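Local coordinates for exonuclease (Laribacter hongkongensis, PDB 3SYY), which digests double-stranded DNA as an alkaline exonuclease of strict 5'-to-3' polarity, with a site that holds two magnesium ions, at residues A[60-63]-A[64-68]; A[158-161]-A[162-165]; A[5-8]-A[9-13]; A[132-135]-A[136-139]; A[19-22]-A[23-27]. All coordinates share one frame; numbering follows the deposited sequence.

Interaction 1: A[60-63]-A[64-68]; sequences AMQR and GTELE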
loop_
_atom_site.group_PDB
_atom_site.type_symbol
_atom_site.label_atom_id
_atom_site.label_comp_id
_atom_site.label_asym_id
_atom_site.label_seq_id
_atom_site.Cartn_x
_atom_site.Cartn_y
_atom_site.Cartn_z
ATOM N N ALA A 60 -10.838 -6.871 -6.179
ATOM C CA ALA A 60 -11.301 -6.349 -7.474
ATOM C C ALA A 60 -10.751 -7.114 -8.698
ATOM O O ALA A 60 -11.485 -7.381 -9.656
ATOM C CB ALA A 60 -11.000 -4.849 -7.578
ATOM N N MET A 61 -9.462 -7.473 -8.655
ATOM C CA MET A 61 -8.834 -8.301 -9.687
ATOM C C MET A 61 -9.443 -9.684 -9.730
ATOM O O MET A 61 -9.763 -10.190 -10.802
ATOM C CB MET A 61 -7.320 -8.417 -9.480
ATOM C CG MET A 61 -6.493 -7.715 -10.536
ATOM S SD MET A 61 -4.945 -7.006 -9.887
ATOM C CE MET A 61 -5.449 -5.314 -9.479
ATOM N N GLN A 62 -9.598 -10.303 -8.570
ATOM C CA GLN A 62 -10.166 -11.637 -8.512
ATOM C C GLN A 62 -11.643 -11.629 -8.968
ATOM O O GLN A 62 -12.072 -12.502 -9.735
ATOM C CB GLN A 62 -10.035 -12.192 -7.100
ATOM C CG GLN A 62 -10.662 -13.581 -6.887
ATOM C CD GLN A 62 -10.158 -14.279 -5.624
ATOM O OE1 GLN A 62 -9.048 -14.010 -5.136
ATOM N NE2 GLN A 62 -10.972 -15.195 -5.094
ATOM N N ARG A 63 -12.404 -10.650 -8.473
ATOM C CA ARG A 63 -13.825 -10.528 -8.794
ATOM C C ARG A 63 -13.936 -10.359 -10.319
ATOM O O ARG A 63 -14.725 -11.045 -10.975
ATOM C CB ARG A 63 -14.446 -9.333 -8.065
ATOM C CG ARG A 63 -15.951 -9.193 -8.328
ATOM C CD ARG A 63 -16.345 -7.735 -8.331
ATOM N NE ARG A 63 -17.524 -7.545 -9.168
ATOM C CZ ARG A 63 -17.494 -7.188 -10.453
ATOM N NH1 ARG A 63 -18.651 -7.060 -11.086
ATOM N NH2 ARG A 63 -16.331 -6.944 -11.087
ATOM N N GLY A 64 -13.079 -9.497 -10.857
ATOM C CA GLY A 64 -12.936 -9.254 -12.281
ATOM C C GLY A 64 -12.704 -10.480 -13.142
ATOM O O GLY A 64 -13.432 -10.692 -14.124
ATOM N N THR A 65 -11.696 -11.280 -12.784
ATOM C CA THR A 65 -11.340 -12.505 -13.506
ATOM C C THR A 65 -12.506 -13.463 -13.514
ATOM O O THR A 65 -12.785 -14.088 -14.548
ATOM C CB THR A 65 -10.063 -13.205 -12.892
ATOM O OG1 THR A 65 -8.967 -12.284 -12.967
ATOM C CG2 THR A 65 -9.675 -14.434 -13.667
ATOM N N GLU A 66 -13.205 -13.549 -12.383
ATOM C CA GLU A 66 -14.338 -14.443 -12.273
ATOM C C GLU A 66 -15.539 -14.003 -13.101
ATOM O O GLU A 66 -16.348 -14.829 -13.490
ATOM C CB GLU A 66 -14.770 -14.611 -10.825
ATOM C CG GLU A 66 -13.970 -15.717 -10.132
ATOM C CD GLU A 66 -14.386 -15.918 -8.712
ATOM O OE1 GLU A 66 -14.427 -14.909 -7.974
ATOM O OE2 GLU A 66 -14.647 -17.084 -8.321
ATOM N N LEU A 67 -15.666 -12.711 -13.320
ATOM C CA LEU A 67 -16.760 -12.163 -14.159
ATOM C C LEU A 67 -16.492 -12.261 -15.670
ATOM O O LEU A 67 -17.409 -12.056 -16.499
ATOM C CB LEU A 67 -17.020 -10.714 -13.819
ATOM C CG LEU A 67 -18.380 -10.071 -14.197
ATOM C CD1 LEU A 67 -19.542 -10.714 -13.411
ATOM C CD2 LEU A 67 -18.270 -8.575 -13.939
ATOM N N GLU A 68 -15.256 -12.498 -16.064
ATOM C CA GLU A 68 -14.976 -12.358 -17.503
ATOM C C GLU A 68 -15.810 -13.360 -18.398
ATOM O O GLU A 68 -16.238 -12.993 -19.491
ATOM C CB GLU A 68 -13.457 -12.377 -17.751
ATOM C CG GLU A 68 -12.937 -12.702 -19.153
ATOM C CD GLU A 68 -11.430 -13.066 -19.076
ATOM O OE1 GLU A 68 -10.666 -12.307 -18.375
ATOM O OE2 GLU A 68 -11.057 -14.131 -19.663
#
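Gly64 N reaches back to Ala60 O at 2.9 Å, the first of four successive i to i+4 hydrogen bonds that define this turn of helix 59-79. Thr65 N follows with Met61 O (3.0 Å) and Glu66 N with Gln62 O. Leu67 N to Arg63 O, at 137°, is the most bent of the four. Thr65 OG1 also lies 3.1 Å from Met61 O, because a chi1 of -60° sets the hydroxyl beside its own backbone N and facing the preceding turn.

Among the side chains, Arg63 and Leu67 run alongside each other in the same direction. The Arg63 chain bends at chi2, and its charged end forms a salt bridge with Asp157 through NH1, beyond the last strand residue of 149-155. Leu67 is buried against the loop residues Cys115 and Asp157. Gln62 and Glu66 lie side by side, pointing the same way, Gln62 CG lying 4.1 Å from Glu66 OE1 with amide and carboxylate planes 69° apart. Against the guanidinium, Leu67 presents one methyl: CD2 stands obliquely to the group, 3.3 Å from Arg63 NH1 and 3.8 Å from Arg63 NH2.

Interaction 2: A[158-161]-A[162-165]; sequences RLPD and DMQY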
loop_
_atom_site.group_PDB
_atom_site.type_symbol
_atom_site.label_atom_id
_atom_site.label_comp_id
_atom_site.label_asym_id
_atom_site.label_seq_id
_atom_site.Cartn_x
_atom_site.Cartn_y
_atom_site.Cartn_z
ATOM N N ARG A 158 -22.890 -4.946 -11.732
ATOM C CA ARG A 158 -23.490 -4.287 -10.542
ATOM C C ARG A 158 -24.407 -3.144 -10.919
ATOM O O ARG A 158 -25.190 -2.685 -10.084
ATOM C CB ARG A 158 -22.395 -3.779 -9.598
ATOM C CG ARG A 158 -21.607 -4.945 -9.025
ATOM C CD ARG A 158 -20.281 -4.491 -8.368
ATOM N NE ARG A 158 -19.313 -4.159 -9.401
ATOM C CZ ARG A 158 -17.999 -4.080 -9.199
ATOM N NH1 ARG A 158 -17.503 -4.353 -7.981
ATOM N NH2 ARG A 158 -17.191 -3.772 -10.215
ATOM N N LEU A 159 -24.289 -2.670 -12.166
ATOM C CA LEU A 159 -24.957 -1.470 -12.630
ATOM C C LEU A 159 -26.356 -1.807 -13.174
ATOM O O LEU A 159 -26.633 -2.958 -13.403
ATOM C CB LEU A 159 -24.108 -0.824 -13.721
ATOM C CG LEU A 159 -22.889 -0.079 -13.145
ATOM C CD1 LEU A 159 -21.974 0.318 -14.216
ATOM C CD2 LEU A 159 -23.339 1.193 -12.401
ATOM N N PRO A 160 -27.220 -0.792 -13.398
ATOM C CA PRO A 160 -28.502 -1.051 -14.101
ATOM C C PRO A 160 -28.219 -1.688 -15.470
ATOM O O PRO A 160 -27.149 -1.451 -16.041
ATOM C CB PRO A 160 -29.035 0.363 -14.342
ATOM C CG PRO A 160 -28.506 1.140 -13.157
ATOM C CD PRO A 160 -27.059 0.634 -13.103
ATOM N N ASP A 161 -29.192 -2.438 -16.001
ATOM C CA ASP A 161 -29.008 -3.170 -17.246
ATOM C C ASP A 161 -28.450 -2.320 -18.379
ATOM O O ASP A 161 -27.535 -2.772 -19.076
ATOM C CB ASP A 161 -30.286 -3.907 -17.715
ATOM C CG ASP A 161 -30.036 -4.687 -19.027
ATOM O OD1 ASP A 161 -29.308 -5.726 -19.006
ATOM O OD2 ASP A 161 -30.509 -4.219 -20.087
ATOM N N ASP A 162 -28.953 -1.090 -18.541
ATOM C CA ASP A 162 -28.559 -0.316 -19.702
ATOM C C ASP A 162 -27.172 0.337 -19.513
ATOM O O ASP A 162 -26.781 1.127 -20.335
ATOM C CB ASP A 162 -29.625 0.754 -20.066
ATOM C CG ASP A 162 -29.887 1.745 -18.920
ATOM O OD1 ASP A 162 -30.822 2.596 -19.061
ATOM O OD2 ASP A 162 -29.172 1.692 -17.860
ATOM N N MET A 163 -26.476 0.032 -18.409
ATOM C CA MET A 163 -25.085 0.521 -18.201
ATOM C C MET A 163 -24.059 -0.594 -17.994
ATOM O O MET A 163 -22.892 -0.302 -17.806
ATOM C CB MET A 163 -25.018 1.428 -16.961
ATOM C CG MET A 163 -25.762 2.706 -17.098
ATOM S SD MET A 163 -25.538 3.716 -15.579
ATOM C CE MET A 163 -26.706 5.042 -15.888
ATOM N N GLN A 164 -24.482 -1.854 -18.028
ATOM C CA GLN A 164 -23.612 -2.964 -17.676
ATOM C C GLN A 164 -22.578 -3.253 -18.773
ATOM O O GLN A 164 -21.456 -3.714 -18.462
ATOM C CB GLN A 164 -24.418 -4.206 -17.415
ATOM C CG GLN A 164 -25.276 -4.122 -16.138
ATOM C CD GLN A 164 -26.195 -5.314 -15.941
ATOM O OE1 GLN A 164 -26.809 -5.472 -14.860
ATOM N NE2 GLN A 164 -26.341 -6.130 -16.960
ATOM N N TYR A 165 -22.957 -2.988 -20.036
ATOM C CA TYR A 165 -22.199 -3.492 -21.189
ATOM C C TYR A 165 -21.724 -2.406 -22.105
ATOM O O TYR A 165 -22.518 -1.539 -22.497
ATOM C CB TYR A 165 -23.044 -4.512 -21.955
ATOM C CG TYR A 165 -22.401 -4.978 -23.234
ATOM C CD1 TYR A 165 -21.459 -6.007 -23.232
ATOM C CD2 TYR A 165 -22.773 -4.407 -24.452
ATOM C CE1 TYR A 165 -20.883 -6.460 -24.441
ATOM C CE2 TYR A 165 -22.239 -4.837 -25.644
ATOM C CZ TYR A 165 -21.311 -5.863 -25.650
ATOM O OH TYR A 165 -20.812 -6.226 -26.879
HETATM O O HOH W 1 -25.670 -2.136 -20.990
#
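The connection between antiparallel strands 149-155 and 165-171 folds here into a compact turn, closed by Met163 N donating to Pro160 O at 2.9 Å. This is the i to i+3 bond of a beta-turn over Pro160-Met163, with an N-H...O angle of 160°. Gln164 N adds a long, weak bond of 3.4 Å to Asp161 O. The same Asp161 oxygen receives a hydrogen bond from a water at 2.7 Å, and that water accepts from Tyr165 N, bridging the turn to the first residue of the returning strand.

The apolar side of the turn is formed by Leu159 and Met163, CB to CB 4.0 Å, and by the Pro160 ring, whose CD lies 4.2 Å from Met163 SD. The extended Met163 chain packs on Leu198 of the second subunit, and Leu159 on Thr49 of that subunit, so the turn takes part in the subunit interface.

The extended side chain of Gln164 lies across the carbonyls at the start of the turn. With its CG anti to the carbonyl carbon (chi1 -69°), the aliphatic part of the side chain lies against two successive carbonyls: Gln164 CG is 3.3 Å from both Leu159 O and Pro160 O.

Interaction 3: A[5-8]-A[9-13]; sequences TEEW and FAARL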
loop_
_atom_site.group_PDB
_atom_site.type_symbol
_atom_site.label_atom_id
_atom_site.label_comp_id
_atom_site.label_asym_id
_atom_site.label_seq_id
_atom_site.Cartn_x
_atom_site.Cartn_y
_atom_site.Cartn_z
ATOM N N THR A 5 -3.636 -22.110 -14.616
ATOM C CA THR A 5 -2.946 -23.385 -14.976
ATOM C C THR A 5 -1.524 -23.305 -14.450
ATOM O O THR A 5 -1.193 -22.422 -13.661
ATOM C CB THR A 5 -2.888 -23.623 -16.520
ATOM O OG1 THR A 5 -3.958 -22.922 -17.176
ATOM C CG2 THR A 5 -2.933 -25.129 -16.877
ATOM N N GLU A 6 -0.701 -24.248 -14.892
ATOM C CA GLU A 6 0.733 -24.234 -14.670
ATOM C C GLU A 6 1.331 -24.096 -16.056
ATOM O O GLU A 6 2.466 -23.645 -16.225
ATOM C CB GLU A 6 1.172 -25.561 -14.060
ATOM C CG GLU A 6 2.159 -25.465 -12.898
ATOM C CD GLU A 6 2.279 -26.790 -12.153
ATOM O OE1 GLU A 6 2.572 -27.822 -12.803
ATOM O OE2 GLU A 6 2.077 -26.804 -10.917
ATOM N N GLU A 7 0.552 -24.502 -17.053
ATOM C CA GLU A 7 0.966 -24.372 -18.438
ATOM C C GLU A 7 0.776 -22.918 -18.848
ATOM O O GLU A 7 1.517 -22.400 -19.679
ATOM C CB GLU A 7 0.163 -25.305 -19.353
ATOM C CG GLU A 7 1.014 -25.997 -20.445
ATOM C CD GLU A 7 1.740 -25.023 -21.397
ATOM O OE1 GLU A 7 2.674 -24.296 -20.952
ATOM O OE2 GLU A 7 1.390 -25.003 -22.608
ATOM N N TRP A 8 -0.221 -22.272 -18.240
ATOM C CA TRP A 8 -0.461 -20.838 -18.401
ATOM C C TRP A 8 0.822 -20.024 -18.116
ATOM O O TRP A 8 1.312 -19.285 -18.972
ATOM C CB TRP A 8 -1.612 -20.398 -17.486
ATOM C CG TRP A 8 -2.043 -18.998 -17.719
ATOM C CD1 TRP A 8 -2.992 -18.567 -18.602
ATOM C CD2 TRP A 8 -1.541 -17.825 -17.065
ATOM N NE1 TRP A 8 -3.102 -17.199 -18.550
ATOM C CE2 TRP A 8 -2.229 -16.717 -17.612
ATOM C CE3 TRP A 8 -0.573 -17.601 -16.072
ATOM C CZ2 TRP A 8 -1.990 -15.406 -17.200
ATOM C CZ3 TRP A 8 -0.334 -16.291 -15.663
ATOM C CH2 TRP A 8 -1.039 -15.209 -16.229
ATOM N N PHE A 9 1.360 -20.204 -16.912
ATOM C CA PHE A 9 2.597 -19.555 -16.492
ATOM C C PHE A 9 3.759 -19.949 -17.395
ATOM O O PHE A 9 4.513 -19.097 -17.849
ATOM C CB PHE A 9 2.938 -19.940 -15.050
ATOM C CG PHE A 9 1.999 -19.371 -14.013
ATOM C CD1 PHE A 9 1.925 -17.994 -13.795
ATOM C CD2 PHE A 9 1.221 -20.221 -13.219
ATOM C CE1 PHE A 9 1.069 -17.468 -12.832
ATOM C CE2 PHE A 9 0.348 -19.701 -12.244
ATOM C CZ PHE A 9 0.279 -18.318 -12.046
ATOM N N ALA A 10 3.891 -21.242 -17.670
ATOM C CA ALA A 10 5.017 -21.721 -18.449
ATOM C C ALA A 10 5.096 -21.076 -19.823
ATOM O O ALA A 10 6.173 -20.789 -20.324
ATOM C CB ALA A 10 5.000 -23.244 -18.573
ATOM N N ALA A 11 3.946 -20.857 -20.442
ATOM C CA ALA A 11 3.921 -20.277 -21.781
ATOM C C ALA A 11 4.327 -18.798 -21.763
ATOM O O ALA A 11 4.757 -18.260 -22.777
ATOM C CB ALA A 11 2.522 -20.443 -22.392
ATOM N N ARG A 12 4.196 -18.157 -20.600
ATOM C CA ARG A 12 4.434 -16.722 -20.446
ATOM C C ARG A 12 5.816 -16.380 -19.849
ATOM O O ARG A 12 6.279 -15.237 -19.973
ATOM C CB ARG A 12 3.312 -16.131 -19.582
ATOM C CG ARG A 12 1.992 -16.212 -20.310
ATOM C CD ARG A 12 0.746 -15.786 -19.508
ATOM N NE ARG A 12 -0.438 -15.810 -20.402
ATOM C CZ ARG A 12 -0.976 -16.925 -20.925
ATOM N NH1 ARG A 12 -2.037 -16.847 -21.724
ATOM N NH2 ARG A 12 -0.466 -18.127 -20.659
ATOM N N LEU A 13 6.451 -17.362 -19.214
ATOM C CA LEU A 13 7.741 -17.152 -18.506
ATOM C C LEU A 13 8.828 -16.487 -19.358
ATOM O O LEU A 13 9.130 -16.936 -20.453
ATOM C CB LEU A 13 8.272 -18.468 -17.890
ATOM C CG LEU A 13 9.521 -18.303 -16.986
ATOM C CD1 LEU A 13 9.128 -17.761 -15.656
ATOM C CD2 LEU A 13 10.234 -19.669 -16.812
#
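The guanidinium of Arg12 stacks flat on the indole of Trp8, the planes only 8° apart and the centres 3.5 Å from each other. Trp8 NE1 sits over the middle of the guanidinium, 3.2 Å from Arg12 CZ. The same geometry qualifies as cation-pi, since CZ is over the face of the five-membered ring. Nearer the backbone, Arg12 CD supplies a CH-pi contact to the centroid of the six-membered ring of Trp8 at 3.6 Å, so Arg12 lies over both rings, CD on the six-membered and CZ on the five-membered one.

Hydrogen bonding fixes that cation from its edge. Arg12 NH2 donates to Trp8 O at 2.7 Å, with the oxygen nearly in the guanidinium plane, while NH1 bonds to Ser100 OG. Trp8 therefore holds Arg12 by both its ring and its carbonyl. Ser100 is a magnesium ligand of this enzyme of the YqaJ-like family, PDDEXK clan, and the bond from NH1 is consistent with Arg12, on the short helix 7-12, acting as a second-shell neighbour of the metal site. The helix itself is built by Ala10 N to Glu6 O and Ala11 N to Glu7 O.

The aromatic pair is edge-to-face. Trp8, its CG anti to the backbone N (chi1 -172°), turns the edge of its six-membered ring toward the face of Phe9, with planes at 88° and centroids 4.9 Å apart; CE3 and CZ3 make the approach. Trp8 CZ3 is 3.4 Å from Phe9 CE1. Another backbone group meets the phenyl ring obliquely, Thr5 O lying 3.3 Å from Phe9 CD2.

Interaction 4: A[132-135]-A[136-139]; sequences PEYI and KQMQ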
loop_
_atom_site.group_PDB
_atom_site.type_symbol
_atom_site.label_atom_id
_atom_site.label_comp_id
_atom_site.label_asym_id
_atom_site.label_seq_id
_atom_site.Cartn_x
_atom_site.Cartn_y
_atom_site.Cartn_z
ATOM N N PRO A 132 -5.083 4.423 -23.259
ATOM C CA PRO A 132 -3.980 4.152 -24.206
ATOM C C PRO A 132 -3.208 2.836 -23.967
ATOM O O PRO A 132 -2.762 2.228 -24.942
ATOM C CB PRO A 132 -3.029 5.363 -24.025
ATOM C CG PRO A 132 -3.955 6.479 -23.550
ATOM C CD PRO A 132 -4.935 5.754 -22.620
ATOM N N GLU A 133 -2.995 2.425 -22.716
ATOM C CA GLU A 133 -2.286 1.162 -22.455
ATOM C C GLU A 133 -3.032 -0.031 -23.059
ATOM O O GLU A 133 -2.392 -1.040 -23.459
ATOM C CB GLU A 133 -2.110 0.920 -20.956
ATOM C CG GLU A 133 -3.446 0.883 -20.218
ATOM C CD GLU A 133 -3.419 1.639 -18.910
ATOM O OE1 GLU A 133 -3.435 2.897 -18.974
ATOM O OE2 GLU A 133 -3.387 0.966 -17.842
ATOM N N TYR A 134 -4.376 0.067 -23.126
ATOM C CA TYR A 134 -5.144 -1.036 -23.683
ATOM C C TYR A 134 -5.182 -0.985 -25.196
ATOM O O TYR A 134 -5.293 -2.037 -25.821
ATOM C CB TYR A 134 -6.587 -1.116 -23.115
ATOM C CG TYR A 134 -6.649 -1.331 -21.630
ATOM C CD1 TYR A 134 -5.684 -2.086 -20.962
ATOM C CD2 TYR A 134 -7.660 -0.747 -20.891
ATOM C CE1 TYR A 134 -5.751 -2.279 -19.567
ATOM C CE2 TYR A 134 -7.758 -0.915 -19.524
ATOM C CZ TYR A 134 -6.782 -1.684 -18.864
ATOM O OH TYR A 134 -6.919 -1.839 -17.523
ATOM N N ILE A 135 -5.098 0.217 -25.778
ATOM C CA ILE A 135 -4.864 0.326 -27.234
ATOM C C ILE A 135 -3.532 -0.427 -27.589
ATOM O O ILE A 135 -3.464 -1.208 -28.538
ATOM C CB ILE A 135 -4.848 1.825 -27.700
ATOM C CG1 ILE A 135 -6.202 2.538 -27.423
ATOM C CG2 ILE A 135 -4.441 1.997 -29.192
ATOM C CD1 ILE A 135 -7.413 1.892 -28.135
ATOM N N LYS A 136 -2.482 -0.201 -26.802
ATOM C CA LYS A 136 -1.217 -0.898 -27.053
ATOM C C LYS A 136 -1.360 -2.399 -26.909
ATOM O O LYS A 136 -0.875 -3.134 -27.743
ATOM C CB LYS A 136 -0.100 -0.373 -26.162
ATOM C CG LYS A 136 0.280 1.089 -26.551
ATOM C CD LYS A 136 1.326 1.656 -25.650
ATOM C CE LYS A 136 1.777 3.018 -26.202
ATOM N NZ LYS A 136 0.747 4.049 -25.799
ATOM N N GLN A 137 -2.084 -2.838 -25.896
ATOM C CA GLN A 137 -2.333 -4.254 -25.681
ATOM C C GLN A 137 -3.042 -4.870 -26.905
ATOM O O GLN A 137 -2.666 -5.912 -27.418
ATOM C CB GLN A 137 -3.213 -4.420 -24.452
ATOM C CG GLN A 137 -3.567 -5.864 -24.204
ATOM C CD GLN A 137 -4.510 -6.036 -23.034
ATOM O OE1 GLN A 137 -5.139 -5.080 -22.568
ATOM N NE2 GLN A 137 -4.572 -7.247 -22.518
ATOM N N MET A 138 -4.096 -4.195 -27.361
ATOM C CA MET A 138 -4.886 -4.744 -28.447
ATOM C C MET A 138 -4.164 -4.677 -29.792
ATOM O O MET A 138 -4.311 -5.586 -30.593
ATOM C CB MET A 138 -6.226 -4.024 -28.513
ATOM C CG MET A 138 -7.193 -4.520 -27.363
ATOM S SD MET A 138 -8.767 -3.623 -27.422
ATOM C CE MET A 138 -8.383 -1.961 -27.077
ATOM N N GLN A 139 -3.402 -3.624 -30.030
ATOM C CA GLN A 139 -2.617 -3.575 -31.293
ATOM C C GLN A 139 -1.605 -4.700 -31.283
ATOM O O GLN A 139 -1.367 -5.330 -32.317
ATOM C CB GLN A 139 -1.952 -2.219 -31.502
ATOM C CG GLN A 139 -2.962 -1.069 -31.778
ATOM C CD GLN A 139 -3.748 -1.277 -33.126
ATOM O OE1 GLN A 139 -3.391 -2.150 -33.945
ATOM N NE2 GLN A 139 -4.827 -0.509 -33.308
HETATM O O HOH W 2 -1.908 3.839 -27.249
#
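Four consecutive i to i+4 hydrogen bonds join residues 132-135 to 136-139 in the first turns of helix 132-145. Lys136 N bonds Pro132 O at 3.1 Å, Gln137 N bonds Glu133 O, and Met138 N bonds Tyr134 O. Gln139 N to Ile135 O is the shortest, 2.8 Å, with an N-H...O angle of 164°. Pro132 O is gripped a second time, by a water that donates to it at 2.9 Å and accepts from Lys136 NZ at 3.0 Å; the bend of the lysine at chi4 (80°) turns its ammonium back toward that water.

Tyr134 and Gln137 lie side by side, ring and amide planes 47° apart, and Gln137 OE1 stands obliquely to the ring, 3.4 Å from Tyr134 CD1. That oxygen accepts from Lys114 NZ, and the same lysine makes a cation-pi contact with Tyr134, so the two side chains share one cation; Gln137 itself lies about 3 Å from the side chain of the magnesium ligand Glu112. Met138, bent at chi3, folds its methyl back over the previous turn: CE is 3.3 Å from Tyr134 O and 4.1 Å from Ile135 CD1.

Met138 and Ile135 press onto the sheet: Met138 touches Cys150 and Phe152 of strand 149-155 and Ile170 of strand 165-171, and Ile135 touches Ile170. Gln139 bonds Asp173 N and Glu171 O, and with Ile135 packs on Leu176 of helix 174-205.

Interaction 5: A[19-22]-A[23-27]; sequences SRVA and DVMTK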
loop_
_atom_site.group_PDB
_atom_site.type_symbol
_atom_site.label_atom_id
_atom_site.label_comp_id
_atom_site.label_asym_id
_atom_site.label_seq_id
_atom_site.Cartn_x
_atom_site.Cartn_y
_atom_site.Cartn_z
ATOM N N SER A 19 -0.122 -7.455 -22.548
ATOM C CA SER A 19 -0.655 -6.701 -21.395
ATOM C C SER A 19 0.395 -5.787 -20.748
ATOM O O SER A 19 0.055 -4.922 -19.945
ATOM C CB SER A 19 -1.225 -7.662 -20.362
ATOM O OG SER A 19 -0.230 -8.593 -19.989
ATOM N N ARG A 20 1.667 -5.955 -21.130
ATOM C CA ARG A 20 2.730 -5.163 -20.515
ATOM C C ARG A 20 3.422 -4.281 -21.510
ATOM O O ARG A 20 4.402 -3.579 -21.187
ATOM C CB ARG A 20 3.767 -6.087 -19.837
ATOM C CG ARG A 20 3.172 -7.018 -18.753
ATOM C CD ARG A 20 2.580 -6.214 -17.564
ATOM N NE ARG A 20 3.576 -5.441 -16.800
ATOM C CZ ARG A 20 4.438 -5.941 -15.904
ATOM N NH1 ARG A 20 4.459 -7.232 -15.581
ATOM N NH2 ARG A 20 5.287 -5.114 -15.288
ATOM N N VAL A 21 2.937 -4.282 -22.756
ATOM C CA VAL A 21 3.607 -3.472 -23.768
ATOM C C VAL A 21 3.639 -2.006 -23.390
ATOM O O VAL A 21 4.627 -1.298 -23.664
ATOM C CB VAL A 21 3.021 -3.706 -25.186
ATOM C CG1 VAL A 21 3.478 -2.628 -26.123
ATOM C CG2 VAL A 21 3.496 -5.024 -25.696
ATOM N N ALA A 22 2.575 -1.510 -22.748
ATOM C CA ALA A 22 2.598 -0.111 -22.342
ATOM C C ALA A 22 3.785 0.204 -21.377
ATOM O O ALA A 22 4.367 1.286 -21.432
ATOM C CB ALA A 22 1.264 0.294 -21.685
ATOM N N ASP A 23 4.127 -0.736 -20.508
ATOM C CA ASP A 23 5.294 -0.554 -19.623
ATOM C C ASP A 23 6.608 -0.502 -20.417
ATOM O O ASP A 23 7.521 0.271 -20.069
ATOM C CB ASP A 23 5.321 -1.652 -18.598
ATOM C CG ASP A 23 4.219 -1.477 -17.562
ATOM O OD1 ASP A 23 3.735 -0.342 -17.431
ATOM O OD2 ASP A 23 3.841 -2.460 -16.920
ATOM N N VAL A 24 6.696 -1.333 -21.449
ATOM C CA VAL A 24 7.836 -1.287 -22.356
ATOM C C VAL A 24 8.006 0.104 -22.972
ATOM O O VAL A 24 9.094 0.658 -22.917
ATOM C CB VAL A 24 7.753 -2.365 -23.414
ATOM C CG1 VAL A 24 8.889 -2.248 -24.456
ATOM C CG2 VAL A 24 7.817 -3.751 -22.763
ATOM N N MET A 25 6.924 0.697 -23.486
ATOM C CA MET A 25 7.015 1.868 -24.356
ATOM C C MET A 25 6.891 3.235 -23.695
ATOM O O MET A 25 7.105 4.252 -24.346
ATOM C CB MET A 25 5.944 1.779 -25.444
ATOM C CG MET A 25 6.140 0.607 -26.344
ATOM S SD MET A 25 4.823 0.611 -27.524
ATOM C CE MET A 25 5.216 2.072 -28.505
ATOM N N THR A 26 6.526 3.284 -22.430
ATOM C CA THR A 26 6.132 4.572 -21.860
ATOM C C THR A 26 7.326 5.481 -21.575
ATOM O O THR A 26 8.424 4.998 -21.252
ATOM C CB THR A 26 5.249 4.418 -20.633
ATOM O OG1 THR A 26 5.028 5.720 -20.064
ATOM C CG2 THR A 26 5.914 3.517 -19.607
ATOM N N LYS A 27 7.103 6.789 -21.726
ATOM C CA LYS A 27 8.163 7.804 -21.580
ATOM C C LYS A 27 7.749 8.950 -20.652
ATOM O O LYS A 27 8.607 9.616 -20.058
ATOM C CB LYS A 27 8.567 8.355 -22.952
ATOM C CG LYS A 27 9.624 7.521 -23.675
ATOM C CD LYS A 27 9.235 7.317 -25.128
ATOM C CE LYS A 27 9.622 5.913 -25.600
ATOM N NZ LYS A 27 8.486 5.203 -26.294
#
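Arg20 and Asp23 are joined by a salt bridge one turn apart. Arg20 NE donates to Asp23 OD2 at 3.0 Å with an angle of 168°, almost straight, and OD2 lies at the edge of the guanidinium, near its plane. The oxygen uses its anti lone pair, away from OD1, so the carboxylate is engaged through one oxygen and stands nearly perpendicular to the guanidinium (85°). Arg20 NH2 adds a longer, weak bond to the same Asp23 oxygen at 3.4 Å.

What brings the groups together is the fold of the arginine chain: chi2 and chi3 both lie near -60°, bending the chain so that NE meets Asp23 OD2. The cation has a second carboxylate partner, since NH2 also forms a salt bridge with Glu42 of helix 34-49. With two acids close by, Arg20 would be expected to keep its positive charge, and it ties this short helix, 21-25, to helix 34-49.

The backbone beneath starts the helix. Arg20 O accepts from Val24 N at 3.2 Å and weakly from Asp23 N. Val21 O receives Met25 N at 3.0 Å.

On the buried side Val21 and Met25 run parallel, Val21 CG1 touching Met25 SD at 3.8 Å, and both rest on Ile180 of helix 174-205. The helical conformation ends at Met25, and Thr26 turns away from it. Past it the chain is tied back by Lys27 NZ, which donates to Met25 O at 2.6 Å and forms a salt bridge with Glu183 of that long helix.

Interactions 4 and 5 hold neighbouring helices: their centres are 9 Å apart, Glu133 CB meets Ala22 CB at 3.5 Å, and both include a buried methionine. Interactions 1 and 3 lie at the surface, where exposed side chains predominate. Interaction 2 is partly buried and, alone of the five, is touched by another subunit; it meets interaction 1 where Arg63 CZ and Arg158 CZ come within 3.4 Å of each other, with Asp156 and Asp157 supplying counter-charge. Arginine chemistry varies with place: flat on an indole in interaction 3, edge-on to a carboxylate in interaction 5. Interaction 4 comes nearest a magnesium ion, through Gln137; interaction 3 reaches the ligand Ser100 through Arg12.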